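Citryl-CoA lyase (Hydrogenobacter thermophilus, PDB 6HXP) probably cleaves citryl-CoA to acetyl-CoA and oxaloacetate, and binds coenzyme A. Local coordinates at residues G101-A106 and G190-I195; R108-G113 and K167-V172. All blocks are in the same frame, centred on the assembly; numbering follows the deposited sequence.

Contact 1 (G101-A106 and G190-I195); sequences GALEDA and GAIAAI. With COA (coenzyme A), chain B.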
loop_
_atom_site.group_PDB
_atom_site.type_symbol
_atom_site.label_atom_id
_atom_site.label_comp_id
_atom_site.label_asym_id
_atom_site.label_seq_id
_atom_site.Cartn_x
_atom_site.Cartn_y
_atom_site.Cartn_z
ATOM N N GLY A 101 -1.712 -4.072 -16.611
ATOM C CA GLY A 101 -0.597 -3.711 -17.489
ATOM C C GLY A 101 -0.865 -3.887 -18.961
ATOM O O GLY A 101 -0.288 -3.180 -19.788
ATOM N N ALA A 102 -1.780 -4.801 -19.323
ATOM C CA ALA A 102 -2.100 -4.998 -20.741
ATOM C C ALA A 102 -2.674 -3.748 -21.350
ATOM O O ALA A 102 -2.564 -3.574 -22.546
ATOM C CB ALA A 102 -3.080 -6.141 -20.895
ATOM N N LEU A 103 -3.307 -2.869 -20.557
ATOM C CA LEU A 103 -3.823 -1.598 -21.123
ATOM C C LEU A 103 -2.686 -0.726 -21.613
ATOM O O LEU A 103 -2.797 -0.145 -22.685
ATOM C CB LEU A 103 -4.614 -0.834 -20.077
ATOM C CG LEU A 103 -5.896 -1.535 -19.680
ATOM C CD1 LEU A 103 -6.291 -1.115 -18.332
ATOM C CD2 LEU A 103 -6.985 -1.207 -20.658
ATOM N N GLU A 104 -1.607 -0.618 -20.837
ATOM C CA GLU A 104 -0.425 0.126 -21.277
ATOM C C GLU A 104 0.171 -0.504 -22.532
ATOM O O GLU A 104 0.460 0.187 -23.510
ATOM C CB GLU A 104 0.655 0.158 -20.193
ATOM C CG GLU A 104 0.309 0.860 -18.894
ATOM C CD GLU A 104 1.309 0.669 -17.746
ATOM O OE1 GLU A 104 2.248 -0.156 -17.865
ATOM O OE2 GLU A 104 1.140 1.326 -16.693
ATOM N N ASP A 105 0.350 -1.839 -22.500
ATOM C CA ASP A 105 0.968 -2.539 -23.599
ATOM C C ASP A 105 0.146 -2.426 -24.880
ATOM O O ASP A 105 0.716 -2.249 -25.950
ATOM C CB ASP A 105 1.197 -4.008 -23.252
ATOM C CG ASP A 105 2.051 -4.220 -22.006
ATOM O OD1 ASP A 105 2.875 -3.328 -21.690
ATOM O OD2 ASP A 105 1.888 -5.265 -21.361
ATOM N N ALA A 106 -1.161 -2.619 -24.773
ATOM C CA ALA A 106 -2.044 -2.546 -25.944
ATOM C C ALA A 106 -2.102 -1.124 -26.487
ATOM O O ALA A 106 -2.082 -0.962 -27.705
ATOM C CB ALA A 106 -3.429 -3.023 -25.580
ATOM N N GLY A 190 -7.822 -4.446 -24.946
ATOM C CA GLY A 190 -7.472 -3.896 -26.246
ATOM C C GLY A 190 -8.478 -2.834 -26.687
ATOM O O GLY A 190 -8.111 -1.818 -27.283
ATOM N N ALA A 191 -9.783 -3.060 -26.410
ATOM C CA ALA A 191 -10.853 -2.099 -26.784
ATOM C C ALA A 191 -10.678 -0.757 -26.056
ATOM O O ALA A 191 -10.679 0.312 -26.691
ATOM C CB ALA A 191 -12.206 -2.684 -26.456
ATOM N N ILE A 192 -10.461 -0.804 -24.745
ATOM C CA ILE A 192 -10.228 0.429 -23.983
ATOM C C ILE A 192 -8.946 1.091 -24.442
ATOM O O ILE A 192 -8.881 2.307 -24.618
ATOM C CB ILE A 192 -10.221 0.096 -22.485
ATOM C CG1 ILE A 192 -11.641 -0.304 -22.056
ATOM C CG2 ILE A 192 -9.706 1.265 -21.703
ATOM C CD1 ILE A 192 -11.709 -0.833 -20.684
ATOM N N ALA A 193 -7.896 0.301 -24.681
ATOM C CA ALA A 193 -6.656 0.853 -25.196
ATOM C C ALA A 193 -6.880 1.572 -26.546
ATOM O O ALA A 193 -6.334 2.658 -26.756
ATOM C CB ALA A 193 -5.622 -0.254 -25.370
ATOM N N ALA A 194 -7.691 0.981 -27.462
ATOM C CA ALA A 194 -7.950 1.607 -28.736
ATOM C C ALA A 194 -8.691 2.925 -28.562
ATOM O O ALA A 194 -8.362 3.930 -29.200
ATOM C CB ALA A 194 -8.788 0.679 -29.598
ATOM N N ILE A 195 -9.679 2.941 -27.682
ATOM C CA ILE A 195 -10.507 4.134 -27.473
ATOM C C ILE A 195 -9.666 5.233 -26.815
ATOM O O ILE A 195 -9.734 6.375 -27.238
ATOM C CB ILE A 195 -11.739 3.749 -26.650
ATOM C CG1 ILE A 195 -12.679 2.895 -27.534
ATOM C CG2 ILE A 195 -12.490 4.975 -26.110
ATOM C CD1 ILE A 195 -13.549 2.045 -26.795
HETATM N N1A COA B . -1.102 -13.032 -29.346
HETATM C C2A COA B . -0.571 -14.050 -30.033
HETATM N N3A COA B . -0.783 -15.363 -29.882
HETATM C C4A COA B . -1.649 -15.601 -28.887
HETATM C C5A COA B . -2.270 -14.655 -28.086
HETATM C C6A COA B . -1.975 -13.303 -28.349
HETATM N N6A COA B . -2.526 -12.284 -27.685
HETATM N N7A COA B . -3.115 -15.266 -27.173
HETATM C C8A COA B . -2.997 -16.542 -27.446
HETATM N N9A COA B . -2.135 -16.818 -28.475
HETATM C C1B COA B . -1.858 -18.116 -29.092
HETATM C C2B COA B . -2.028 -19.339 -28.172
HETATM O O2B COA B . -0.764 -19.760 -27.671
HETATM C C3B COA B . -2.620 -20.351 -29.147
HETATM O O3B COA B . -1.584 -20.869 -30.014
HETATM P P3B COA B . -1.570 -22.322 -30.742
HETATM O O7A COA B . -2.757 -23.147 -30.352
HETATM O O8A COA B . -1.517 -22.039 -32.247
HETATM O O9A COA B . -0.239 -22.966 -30.336
HETATM C C4B COA B . -3.520 -19.482 -30.016
HETATM O O4B COA B . -2.741 -18.281 -30.191
HETATM C C5B COA B . -4.864 -19.111 -29.438
HETATM O O5B COA B . -5.485 -20.256 -28.820
HETATM P P1A COA B . -6.592 -20.083 -27.643
HETATM O O1A COA B . -6.940 -21.400 -27.062
HETATM O O2A COA B . -7.770 -19.341 -28.274
HETATM O O3A COA B . -5.969 -19.121 -26.538
HETATM P P2A COA B . -5.514 -19.358 -25.030
HETATM O O4A COA B . -6.581 -20.051 -24.271
HETATM O O5A COA B . -4.197 -20.134 -25.092
HETATM O O6A COA B . -5.130 -17.902 -24.398
HETATM C CBP COA B . -5.279 -16.121 -22.745
HETATM C CCP COA B . -6.001 -17.271 -23.440
HETATM C CDP COA B . -6.340 -15.151 -22.201
HETATM C CEP COA B . -4.485 -16.698 -21.566
HETATM C CAP COA B . -4.301 -15.361 -23.680
HETATM O OAP COA B . -4.798 -15.188 -24.998
HETATM C C9P COA B . -3.820 -14.027 -23.116
HETATM O O9P COA B . -2.911 -13.992 -22.291
HETATM N N8P COA B . -4.409 -12.928 -23.596
HETATM C C7P COA B . -3.950 -11.582 -23.275
HETATM C C6P COA B . -2.671 -11.232 -24.011
HETATM C C5P COA B . -1.998 -10.003 -23.447
HETATM O O5P COA B . -2.579 -8.920 -23.414
HETATM N N4P COA B . -0.742 -10.171 -23.030
HETATM C C3P COA B . 0.244 -9.100 -22.965
HETATM C C2P COA B . 0.017 -8.119 -21.830
HETATM S S1P COA B . -0.028 -9.073 -20.289
#
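A106 and A193 bring two helices of the mainly helical citrate synthase fold together, methyl to methyl, in the buried heart of the subunit. The axes of 101-106 and 190-195 come within 8.4 Å of each other and cross at -49°, a close approach where the small A106 and A193 meet.

Between the helices the closest approach is that of these two methyls, A106 CB 3.5 Å from A193 CB, and the same A106 methyl also rests on the CA of G190. A193 CB in turn sits over the main chain of the other helix, near A106 C and 3.9 Å from L103 O. M107 and I110, further along helix 101-116, extend the surface that A193 meets.

Beside the methyls, a turn earlier on 101-106, L103 meets I192. L103 reaches across with one branch, its CD2 3.8 Å from I192 CG2 and almost equally close to I192 CB. The chi1 of I192, -69°, turns CG1 beside its own backbone N and places the CG2 methyl on the L103 flank. I192 is also packed by M57, V61 and L152.

Polar groups near the interface find partners in their own chain: N187 OD1 accepts from G190 N, and S197 OG is hydrogen-bonded to A193 O.

Helix 101-106 meets coenzyme A with residues that do not join the interhelical packing. A102 CB touches the pantetheine arm, 3.8 Å from O5P of the coenzyme, and D105 is flanked by P135. The carboxylate of D105 approaches the thiol end of the arm, its OD2 3.4 Å from C2P, the carbon bonded to S1P.

Contact 2 (R108-G113 and K167-V172); sequences RFIQEG and KFAEDV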
loop_
_atom_site.group_PDB
_atom_site.type_symbol
_atom_site.label_atom_id
_atom_site.label_comp_id
_atom_site.label_asym_id
_atom_site.label_seq_id
_atom_site.Cartn_x
_atom_site.Cartn_y
_atom_site.Cartn_z
ATOM N N ARG A 108 0.359 1.044 -26.407
ATOM C CA ARG A 108 1.628 1.262 -27.122
ATOM C C ARG A 108 1.608 0.549 -28.468
ATOM O O ARG A 108 1.995 1.114 -29.490
ATOM C CB ARG A 108 2.772 0.743 -26.249
ATOM C CG ARG A 108 4.129 1.124 -26.764
ATOM C CD ARG A 108 5.215 0.631 -25.834
ATOM N NE ARG A 108 6.491 1.242 -26.223
ATOM C CZ ARG A 108 7.633 1.069 -25.568
ATOM N NH1 ARG A 108 7.692 0.247 -24.530
ATOM N NH2 ARG A 108 8.733 1.695 -25.965
ATOM N N PHE A 109 1.133 -0.701 -28.472
ATOM C CA PHE A 109 1.058 -1.499 -29.695
ATOM C C PHE A 109 0.137 -0.833 -30.751
ATOM O O PHE A 109 0.523 -0.718 -31.916
ATOM C CB PHE A 109 0.517 -2.897 -29.359
ATOM C CG PHE A 109 0.138 -3.712 -30.570
ATOM C CD1 PHE A 109 1.105 -4.176 -31.434
ATOM C CD2 PHE A 109 -1.191 -3.972 -30.863
ATOM C CE1 PHE A 109 0.755 -4.907 -32.575
ATOM C CE2 PHE A 109 -1.545 -4.701 -31.998
ATOM C CZ PHE A 109 -0.567 -5.152 -32.857
ATOM N N ILE A 110 -1.063 -0.423 -30.341
ATOM C CA ILE A 110 -2.016 0.209 -31.232
ATOM C C ILE A 110 -1.474 1.543 -31.751
ATOM O O ILE A 110 -1.541 1.814 -32.958
ATOM C CB ILE A 110 -3.396 0.364 -30.560
ATOM C CG1 ILE A 110 -4.019 -1.013 -30.335
ATOM C CG2 ILE A 110 -4.317 1.244 -31.414
ATOM C CD1 ILE A 110 -5.153 -1.003 -29.383
ATOM N N GLN A 111 -0.894 2.355 -30.867
ATOM C CA GLN A 111 -0.370 3.652 -31.305
ATOM C C GLN A 111 0.830 3.497 -32.207
ATOM O O GLN A 111 0.903 4.167 -33.236
ATOM C CB GLN A 111 -0.059 4.542 -30.113
ATOM C CG GLN A 111 -1.324 4.967 -29.392
ATOM C CD GLN A 111 -0.986 5.797 -28.193
ATOM O OE1 GLN A 111 -0.020 6.565 -28.230
ATOM N NE2 GLN A 111 -1.826 5.765 -27.161
ATOM N N GLU A 112 1.755 2.608 -31.849
ATOM C CA GLU A 112 2.925 2.394 -32.700
ATOM C C GLU A 112 2.544 1.743 -34.021
ATOM O O GLU A 112 3.125 2.075 -35.055
ATOM C CB GLU A 112 4.023 1.627 -31.941
ATOM C CG GLU A 112 4.647 2.497 -30.857
ATOM C CD GLU A 112 5.737 1.866 -30.014
ATOM O OE1 GLU A 112 6.037 0.670 -30.220
ATOM O OE2 GLU A 112 6.282 2.569 -29.133
ATOM N N GLY A 113 1.543 0.870 -33.994
ATOM C CA GLY A 113 1.026 0.210 -35.187
ATOM C C GLY A 113 0.460 1.205 -36.168
ATOM O O GLY A 113 0.839 1.190 -37.337
ATOM N N LYS A 167 -10.044 1.101 -35.739
ATOM C CA LYS A 167 -9.957 0.296 -36.973
ATOM C C LYS A 167 -8.750 -0.612 -36.954
ATOM O O LYS A 167 -8.870 -1.804 -37.262
ATOM C CB LYS A 167 -9.894 1.209 -38.209
ATOM C CG LYS A 167 -9.817 0.449 -39.533
ATOM C CD LYS A 167 -9.876 1.390 -40.704
ATOM C CE LYS A 167 -9.373 0.808 -42.023
ATOM N NZ LYS A 167 -9.767 -0.607 -42.201
ATOM N N PHE A 168 -7.585 -0.058 -36.597
ATOM C CA PHE A 168 -6.344 -0.828 -36.484
ATOM C C PHE A 168 -6.519 -1.979 -35.501
ATOM O O PHE A 168 -6.211 -3.114 -35.830
ATOM C CB PHE A 168 -5.164 0.064 -36.038
ATOM C CG PHE A 168 -3.860 -0.709 -35.933
ATOM C CD1 PHE A 168 -3.081 -0.942 -37.057
ATOM C CD2 PHE A 168 -3.422 -1.207 -34.709
ATOM C CE1 PHE A 168 -1.907 -1.683 -36.966
ATOM C CE2 PHE A 168 -2.256 -1.956 -34.618
ATOM C CZ PHE A 168 -1.488 -2.166 -35.740
ATOM N N ALA A 169 -7.045 -1.691 -34.310
ATOM C CA ALA A 169 -7.221 -2.741 -33.300
ATOM C C ALA A 169 -8.117 -3.877 -33.801
ATOM O O ALA A 169 -7.814 -5.052 -33.591
ATOM C CB ALA A 169 -7.784 -2.151 -32.018
ATOM N N GLU A 170 -9.197 -3.548 -34.503
ATOM C CA GLU A 170 -10.087 -4.600 -35.048
ATOM C C GLU A 170 -9.486 -5.280 -36.244
ATOM O O GLU A 170 -9.656 -6.499 -36.413
ATOM C CB GLU A 170 -11.462 -4.005 -35.359
ATOM C CG GLU A 170 -12.157 -3.548 -34.092
ATOM C CD GLU A 170 -13.664 -3.577 -34.150
ATOM O OE1 GLU A 170 -14.235 -2.805 -34.946
ATOM O OE2 GLU A 170 -14.261 -4.451 -33.486
ATOM N N ASP A 171 -8.755 -4.531 -37.095
ATOM C CA ASP A 171 -8.092 -5.145 -38.247
ATOM C C ASP A 171 -7.067 -6.175 -37.780
ATOM O O ASP A 171 -6.938 -7.219 -38.410
ATOM C CB ASP A 171 -7.384 -4.090 -39.116
ATOM C CG ASP A 171 -8.306 -3.275 -39.999
ATOM O OD1 ASP A 171 -9.500 -3.628 -40.098
ATOM O OD2 ASP A 171 -7.857 -2.230 -40.517
ATOM N N VAL A 172 -6.352 -5.900 -36.688
ATOM C CA VAL A 172 -5.365 -6.844 -36.148
ATOM C C VAL A 172 -6.053 -8.137 -35.692
ATOM O O VAL A 172 -5.526 -9.213 -35.979
ATOM C CB VAL A 172 -4.514 -6.188 -35.007
ATOM C CG1 VAL A 172 -3.785 -7.231 -34.158
ATOM C CG2 VAL A 172 -3.532 -5.163 -35.575
#
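F168 drives its ring into the side of helix 108-113, where it meets F109, I110 and G113. Its CG is anti to the backbone N (chi1 -179°), which carries the ring straight across the interface. One face lies over the main chain of G113, with F168 CZ 3.5 Å from G113 CA, because the glycine has no side chain to block it; V172 CG2, from the ring's own helix, covers the opposite face. F168 CD2 meets I110 CG2 at 4.2 Å and lies near the I110 carbonyl oxygen.

F109 uses the same kind of extended chi1, 168°, and reaches out from the other helix. Its ring and that of F168 meet obliquely, with F109 CE2 3.9 Å from F168 CE2 and the planes inclined at 53°. V172 CG1 fits against the edge of the F109 ring, 4.0 Å from CE2, while Y127 packs edge-to-face with F109. Beyond the rings, the CD1 end of I110 touches A169 CB at 3.9 Å.

Within each helix a salt bridge spans one turn, R108 to E112 and K167 to D171, outside this apolar seam. Such nearly perpendicular, aromatic-filled helix packing joins helices 101-116 and 164-180 in the helical citrate synthase fold.

Overall arrangement
Helix 101-116 serves both contacts: its first turns pack on helix 188-198 in contact 1, and its later turns on helix 164-180 in contact 2. The two centres lie about 10 Å apart, and I110 joins them, its CD1 3.7 Å from G190 O and also near the A193 methyl. A194 CB and A169 CB, 3.9 Å apart, bring the two partner helices, consecutive in the chain, into direct touch. Contact 1 reaches coenzyme A itself through A102 and D105. Contact 2 stands behind the pocket, the V172 side chain about 8 Å from the coenzyme. V172 packs on Y137, and F109 on I134, both of which bind coenzyme A; the Y137 OH is also hydrogen-bonded to A169 O.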